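PDB 5MMD: metallo-beta-lactamase 1 from Acinetobacter baumannii, which probably hydrolyses beta-lactam antibiotics with the help of zinc ions, giving substituted beta-amino acids and so conferring resistance. Local coordinates for residues L155-L169 with K203-A217. Numbering follows the deposited sequence.
Sequences LYGGCFIRSLESSGL and KIGDFELLKHTKVLA. With ZN (zinc ion), chain D; ZN (zinc ion), chain C.
His212, on helix 208-223, pushes its imidazole into the turn formed by Ser163 to Ser166. Its CG stands anti to the backbone N (chi1 177°), which carries the ring off the helix and into the loop. Followed outward, CB meets Leu164 CD2 at 3.4 Å, and the same methyl lies against CG. CD2 of the ring approaches Ser163 O, with Arg162 O at the ring edge, while Leu164 CA covers one face in a CH-pi contact, 4.0 Å from the centroid. At the tip, NE2 donates to Ser166 O over 2.7 Å; the oxygen lies in the ring plane, although the bond is bent to 131° at the hydrogen. ND1, separated from NE2 by CE1, binds a zinc ion that also carries a water, and CE1 itself lies close to both this zinc and Ser166 O. With one nitrogen on metal and the other on a carbonyl, the imidazole is fixed in rotation.

One helical turn to each side, leucines continue the seam. Leu216 sets its methyls against the carbonyl oxygens of Ser166, Ser167 and Gly168 and its CB against Leu169 CD2, whereas Leu209 CD1 packs on Leu164 CG. Thr213 OG1 accepts from Arg162 N (2.9 Å, 156°) and donates to Leu209 O, so this buried hydroxyl ties the loop to the helix backbone. Arg162 NE bonds to Gly168 O, bracing the loop internally. Deeper in, Leu210 CD2 touches Ile161 CD1 at 3.6 Å and Leu155 CD2.

The loop leaves strand 154-158 through Cys159, which with Asp82 and His201 binds an active-site zinc ion. Trp180 of helix 180-190 stacks on Phe160 and touches Thr213. Ile161 and Leu209 both rest on Val197 of strand 196-199, packing loop and helix 208-223 against the five-stranded sheet of this metallo-beta-lactamase fold.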
loop_
_atom_site.group_PDB
_atom_site.type_symbol
_atom_site.label_atom_id
_atom_site.label_comp_id
_atom_site.label_asym_id
_atom_site.label_seq_id
_atom_site.Cartn_x
_atom_site.Cartn_y
_atom_site.Cartn_z
ATOM N N LEU A 155 5.185 -6.657 6.974
ATOM C CA LEU A 155 4.651 -6.736 5.627
ATOM C C LEU A 155 3.529 -5.714 5.420
ATOM O O LEU A 155 2.517 -5.742 6.117
ATOM C CB LEU A 155 4.145 -8.140 5.319
ATOM C CG LEU A 155 3.651 -8.280 3.860
ATOM C CD1 LEU A 155 4.804 -8.148 2.823
ATOM C CD2 LEU A 155 2.942 -9.619 3.679
ATOM N N TYR A 156 3.737 -4.786 4.486
ATOM C CA TYR A 156 2.667 -3.911 4.057
ATOM C C TYR A 156 1.891 -4.612 2.937
ATOM O O TYR A 156 2.394 -4.780 1.831
ATOM C CB TYR A 156 3.172 -2.563 3.579
ATOM C CG TYR A 156 2.032 -1.705 3.065
ATOM C CD1 TYR A 156 1.142 -1.077 3.941
ATOM C CD2 TYR A 156 1.814 -1.563 1.697
ATOM C CE1 TYR A 156 0.087 -0.293 3.473
ATOM C CE2 TYR A 156 0.754 -0.810 1.212
ATOM C CZ TYR A 156 -0.100 -0.159 2.099
ATOM O OH TYR A 156 -1.136 0.583 1.586
ATOM N N GLY A 157 0.679 -5.031 3.250
ATOM C CA GLY A 157 -0.132 -5.796 2.324
ATOM C C GLY A 157 -0.880 -4.934 1.335
ATOM O O GLY A 157 -1.273 -5.410 0.270
ATOM N N GLY A 158 -1.109 -3.677 1.682
ATOM C CA GLY A 158 -1.989 -2.853 0.889
ATOM C C GLY A 158 -3.370 -3.490 0.761
ATOM O O GLY A 158 -3.769 -4.349 1.556
ATOM N N CYS A 159 -4.117 -3.068 -0.239
ATOM C CA CYS A 159 -5.522 -3.463 -0.275
ATOM C C CYS A 159 -5.672 -4.885 -0.735
ATOM O O CYS A 159 -6.772 -5.403 -0.731
ATOM C CB CYS A 159 -6.295 -2.499 -1.125
ATOM S SG CYS A 159 -6.008 -0.842 -0.537
ATOM N N PHE A 160 -4.552 -5.515 -1.088
ATOM C CA PHE A 160 -4.487 -6.943 -1.348
ATOM C C PHE A 160 -4.782 -7.755 -0.094
ATOM O O PHE A 160 -5.133 -8.955 -0.176
ATOM C CB PHE A 160 -3.082 -7.313 -1.874
ATOM C CG PHE A 160 -2.867 -8.786 -2.091
ATOM C CD1 PHE A 160 -3.478 -9.436 -3.145
ATOM C CD2 PHE A 160 -2.033 -9.526 -1.248
ATOM C CE1 PHE A 160 -3.287 -10.788 -3.364
ATOM C CE2 PHE A 160 -1.825 -10.880 -1.473
ATOM C CZ PHE A 160 -2.469 -11.510 -2.535
ATOM N N ILE A 161 -4.574 -7.125 1.062
ATOM C CA ILE A 161 -4.748 -7.800 2.350
ATOM C C ILE A 161 -5.851 -7.123 3.107
ATOM O O ILE A 161 -5.864 -5.905 3.228
ATOM C CB ILE A 161 -3.419 -7.804 3.221
ATOM C CG1 ILE A 161 -2.316 -8.610 2.533
ATOM C CG2 ILE A 161 -3.700 -8.341 4.641
ATOM C CD1 ILE A 161 -2.719 -10.047 2.165
ATOM N N ARG A 162 -6.796 -7.919 3.599
ATOM C CA ARG A 162 -7.914 -7.417 4.380
ATOM C C ARG A 162 -7.662 -7.468 5.878
ATOM O O ARG A 162 -6.988 -8.367 6.380
ATOM C CB ARG A 162 -9.166 -8.227 4.062
ATOM C CG ARG A 162 -9.535 -8.157 2.572
ATOM C CD ARG A 162 -9.987 -6.750 2.163
ATOM N NE ARG A 162 -11.295 -6.441 2.761
ATOM C CZ ARG A 162 -11.856 -5.237 2.813
ATOM N NH1 ARG A 162 -11.248 -4.155 2.302
ATOM N NH2 ARG A 162 -13.055 -5.131 3.360
ATOM N N SER A 163 -8.244 -6.500 6.581
ATOM C CA SER A 163 -8.159 -6.449 8.030
ATOM C C SER A 163 -8.944 -7.592 8.658
ATOM O O SER A 163 -9.935 -8.105 8.082
ATOM C CB SER A 163 -8.676 -5.107 8.547
ATOM O OG SER A 163 -10.070 -5.070 8.406
ATOM N N LEU A 164 -8.513 -8.008 9.846
ATOM C CA LEU A 164 -9.168 -9.124 10.507
ATOM C C LEU A 164 -10.641 -8.820 10.796
ATOM O O LEU A 164 -11.437 -9.749 10.952
ATOM C CB LEU A 164 -8.487 -9.500 11.820
ATOM C CG LEU A 164 -7.429 -10.598 11.840
ATOM C CD1 LEU A 164 -7.162 -10.909 13.340
ATOM C CD2 LEU A 164 -7.820 -11.851 11.081
ATOM N N GLU A 165 -10.994 -7.540 10.913
ATOM C CA GLU A 165 -12.382 -7.167 11.237
ATOM C C GLU A 165 -13.331 -7.227 10.020
ATOM O O GLU A 165 -14.554 -7.096 10.157
ATOM C CB GLU A 165 -12.425 -5.751 11.845
ATOM C CG GLU A 165 -11.751 -5.645 13.202
ATOM C CD GLU A 165 -10.197 -5.719 13.155
ATOM O OE1 GLU A 165 -9.567 -5.286 12.152
ATOM O OE2 GLU A 165 -9.629 -6.211 14.163
ATOM N N SER A 166 -12.760 -7.456 8.850
ATOM C CA SER A 166 -13.513 -7.504 7.608
ATOM C C SER A 166 -14.017 -8.905 7.353
ATOM O O SER A 166 -13.245 -9.856 7.417
ATOM C CB SER A 166 -12.638 -7.055 6.443
ATOM O OG SER A 166 -12.247 -5.704 6.588
ATOM N N SER A 167 -15.313 -9.043 7.106
ATOM C CA SER A 167 -15.903 -10.320 6.749
ATOM C C SER A 167 -15.797 -10.622 5.248
ATOM O O SER A 167 -16.145 -11.712 4.801
ATOM C CB SER A 167 -17.403 -10.339 7.129
ATOM O OG SER A 167 -18.052 -9.427 6.247
ATOM N N GLY A 168 -15.424 -9.626 4.460
ATOM C CA GLY A 168 -15.335 -9.814 3.032
ATOM C C GLY A 168 -14.230 -8.998 2.393
ATOM O O GLY A 168 -13.404 -8.371 3.074
ATOM N N LEU A 169 -14.257 -8.936 1.071
ATOM C CA LEU A 169 -13.087 -8.496 0.334
ATOM C C LEU A 169 -13.082 -7.027 0.058
ATOM O O LEU A 169 -12.111 -6.524 -0.504
ATOM C CB LEU A 169 -12.954 -9.271 -0.997
ATOM C CG LEU A 169 -12.702 -10.777 -0.862
ATOM C CD1 LEU A 169 -12.932 -11.438 -2.213
ATOM C CD2 LEU A 169 -11.291 -11.062 -0.337
ATOM N N LYS A 203 -7.265 -2.005 10.659
ATOM C CA LYS A 203 -6.352 -2.089 11.786
ATOM C C LYS A 203 -5.214 -3.023 11.470
ATOM O O LYS A 203 -5.412 -4.050 10.818
ATOM C CB LYS A 203 -7.076 -2.585 13.043
ATOM C CG LYS A 203 -7.970 -1.574 13.708
ATOM C CD LYS A 203 -8.663 -2.219 14.900
ATOM C CE LYS A 203 -9.705 -1.310 15.558
ATOM N NZ LYS A 203 -10.856 -2.070 16.187
ATOM N N ILE A 204 -4.018 -2.677 11.919
ATOM C CA ILE A 204 -2.874 -3.525 11.645
ATOM C C ILE A 204 -3.057 -4.787 12.497
ATOM O O ILE A 204 -3.805 -4.775 13.490
ATOM C CB ILE A 204 -1.534 -2.823 11.940
ATOM C CG1 ILE A 204 -1.333 -2.537 13.421
ATOM C CG2 ILE A 204 -1.460 -1.497 11.150
ATOM C CD1 ILE A 204 0.048 -2.034 13.753
ATOM N N GLY A 205 -2.403 -5.872 12.091
ATOM C CA GLY A 205 -2.386 -7.072 12.906
ATOM C C GLY A 205 -1.104 -7.851 12.690
ATOM O O GLY A 205 -0.079 -7.280 12.352
ATOM N N ASP A 206 -1.183 -9.160 12.897
ATOM C CA ASP A 206 -0.043 -10.035 12.690
ATOM C C ASP A 206 -0.274 -10.964 11.498
ATOM O O ASP A 206 -1.068 -10.671 10.625
ATOM C CB ASP A 206 0.244 -10.823 13.972
ATOM C CG ASP A 206 -0.887 -11.769 14.359
ATOM O OD1 ASP A 206 -1.826 -12.050 13.561
ATOM O OD2 ASP A 206 -0.816 -12.224 15.504
ATOM N N PHE A 207 0.453 -12.067 11.465
ATOM C CA PHE A 207 0.439 -12.970 10.329
ATOM C C PHE A 207 -0.970 -13.458 10.029
ATOM O O PHE A 207 -1.252 -13.829 8.881
ATOM C CB PHE A 207 1.377 -14.157 10.605
ATOM C CG PHE A 207 1.382 -15.205 9.524
ATOM C CD1 PHE A 207 2.287 -15.126 8.469
ATOM C CD2 PHE A 207 0.526 -16.295 9.586
ATOM C CE1 PHE A 207 2.315 -16.083 7.489
ATOM C CE2 PHE A 207 0.549 -17.265 8.593
ATOM C CZ PHE A 207 1.448 -17.157 7.547
ATOM N N GLU A 208 -1.868 -13.428 11.028
ATOM C CA GLU A 208 -3.244 -13.904 10.792
ATOM C C GLU A 208 -3.950 -13.154 9.644
ATOM O O GLU A 208 -4.838 -13.698 9.001
ATOM C CB GLU A 208 -4.111 -13.810 12.063
ATOM C CG GLU A 208 -5.492 -14.507 11.933
ATOM C CD GLU A 208 -6.305 -14.528 13.252
ATOM O OE1 GLU A 208 -5.902 -13.825 14.210
ATOM O OE2 GLU A 208 -7.338 -15.261 13.358
ATOM N N LEU A 209 -3.560 -11.915 9.369
ATOM C CA LEU A 209 -4.202 -11.180 8.303
ATOM C C LEU A 209 -4.012 -11.870 6.959
ATOM O O LEU A 209 -4.917 -11.825 6.109
ATOM C CB LEU A 209 -3.686 -9.752 8.225
ATOM C CG LEU A 209 -4.450 -8.752 9.098
ATOM C CD1 LEU A 209 -4.343 -9.032 10.555
ATOM C CD2 LEU A 209 -3.928 -7.344 8.780
ATOM N N LEU A 210 -2.864 -12.516 6.775
ATOM C CA LEU A 210 -2.597 -13.248 5.549
ATOM C C LEU A 210 -3.515 -14.472 5.405
ATOM O O LEU A 210 -4.082 -14.697 4.310
ATOM C CB LEU A 210 -1.127 -13.667 5.486
ATOM C CG LEU A 210 -0.091 -12.534 5.571
ATOM C CD1 LEU A 210 1.299 -13.065 5.283
ATOM C CD2 LEU A 210 -0.451 -11.382 4.620
ATOM N N LYS A 211 -3.671 -15.226 6.496
ATOM C CA LYS A 211 -4.536 -16.407 6.519
ATOM C C LYS A 211 -6.002 -15.998 6.323
ATOM O O LYS A 211 -6.729 -16.604 5.541
ATOM C CB LYS A 211 -4.390 -17.197 7.821
ATOM C CG LYS A 211 -3.003 -17.793 8.068
ATOM C CD LYS A 211 -2.932 -18.773 9.258
ATOM N NZ LYS A 211 -5.303 -19.739 9.668
ATOM N N HIS A 212 -6.407 -14.961 7.046
ATOM C CA HIS A 212 -7.750 -14.402 6.962
ATOM C C HIS A 212 -8.085 -14.010 5.504
ATOM O O HIS A 212 -9.144 -14.330 4.982
ATOM C CB HIS A 212 -7.847 -13.201 7.923
ATOM C CG HIS A 212 -9.163 -12.476 7.882
ATOM N ND1 HIS A 212 -10.360 -13.052 8.247
ATOM C CD2 HIS A 212 -9.464 -11.214 7.499
ATOM C CE1 HIS A 212 -11.332 -12.174 8.109
ATOM N NE2 HIS A 212 -10.813 -11.052 7.640
ATOM N N THR A 213 -7.176 -13.303 4.843
ATOM C CA THR A 213 -7.421 -12.868 3.477
ATOM C C THR A 213 -7.517 -14.057 2.484
ATOM O O THR A 213 -8.409 -14.078 1.620
ATOM C CB THR A 213 -6.336 -11.903 3.006
ATOM O OG1 THR A 213 -6.350 -10.726 3.837
ATOM C CG2 THR A 213 -6.589 -11.495 1.560
ATOM N N LYS A 214 -6.667 -15.064 2.658
ATOM C CA LYS A 214 -6.773 -16.266 1.845
ATOM C C LYS A 214 -8.164 -16.897 1.967
ATOM O O LYS A 214 -8.736 -17.282 0.948
ATOM C CB LYS A 214 -5.728 -17.319 2.215
ATOM C CG LYS A 214 -5.827 -18.574 1.318
ATOM C CD LYS A 214 -4.823 -19.685 1.678
ATOM C CE LYS A 214 -5.178 -20.451 2.959
ATOM N NZ LYS A 214 -6.423 -21.312 2.851
ATOM N N VAL A 215 -8.663 -17.052 3.202
ATOM C CA VAL A 215 -9.990 -17.641 3.447
ATOM C C VAL A 215 -11.080 -16.830 2.775
ATOM O O VAL A 215 -11.955 -17.403 2.092
ATOM C CB VAL A 215 -10.290 -17.758 4.965
ATOM C CG1 VAL A 215 -11.771 -18.013 5.218
ATOM C CG2 VAL A 215 -9.428 -18.834 5.556
ATOM N N LEU A 216 -11.024 -15.510 2.922
ATOM C CA LEU A 216 -12.019 -14.632 2.310
ATOM C C LEU A 216 -11.988 -14.764 0.782
ATOM O O LEU A 216 -13.029 -14.715 0.105
ATOM C CB LEU A 216 -11.786 -13.180 2.718
ATOM C CG LEU A 216 -11.927 -12.819 4.204
ATOM C CD1 LEU A 216 -11.835 -11.325 4.412
ATOM C CD2 LEU A 216 -13.195 -13.366 4.761
ATOM N N ALA A 217 -10.797 -14.935 0.240
ATOM C CA ALA A 217 -10.642 -15.008 -1.216
ATOM C C ALA A 217 -11.192 -16.332 -1.714
ATOM O O ALA A 217 -11.930 -16.368 -2.703
ATOM C CB ALA A 217 -9.199 -14.834 -1.612
HETATM ZN ZN ZN D . -10.701 -14.753 9.347
HETATM ZN ZN ZN C . -7.718 0.665 -1.147
HETATM O O HOH W 1 -7.038 -6.215 11.472
HETATM O O HOH W 2 -8.434 0.652 -3.086
HETATM O O HOH W 3 -9.268 -16.848 9.282
#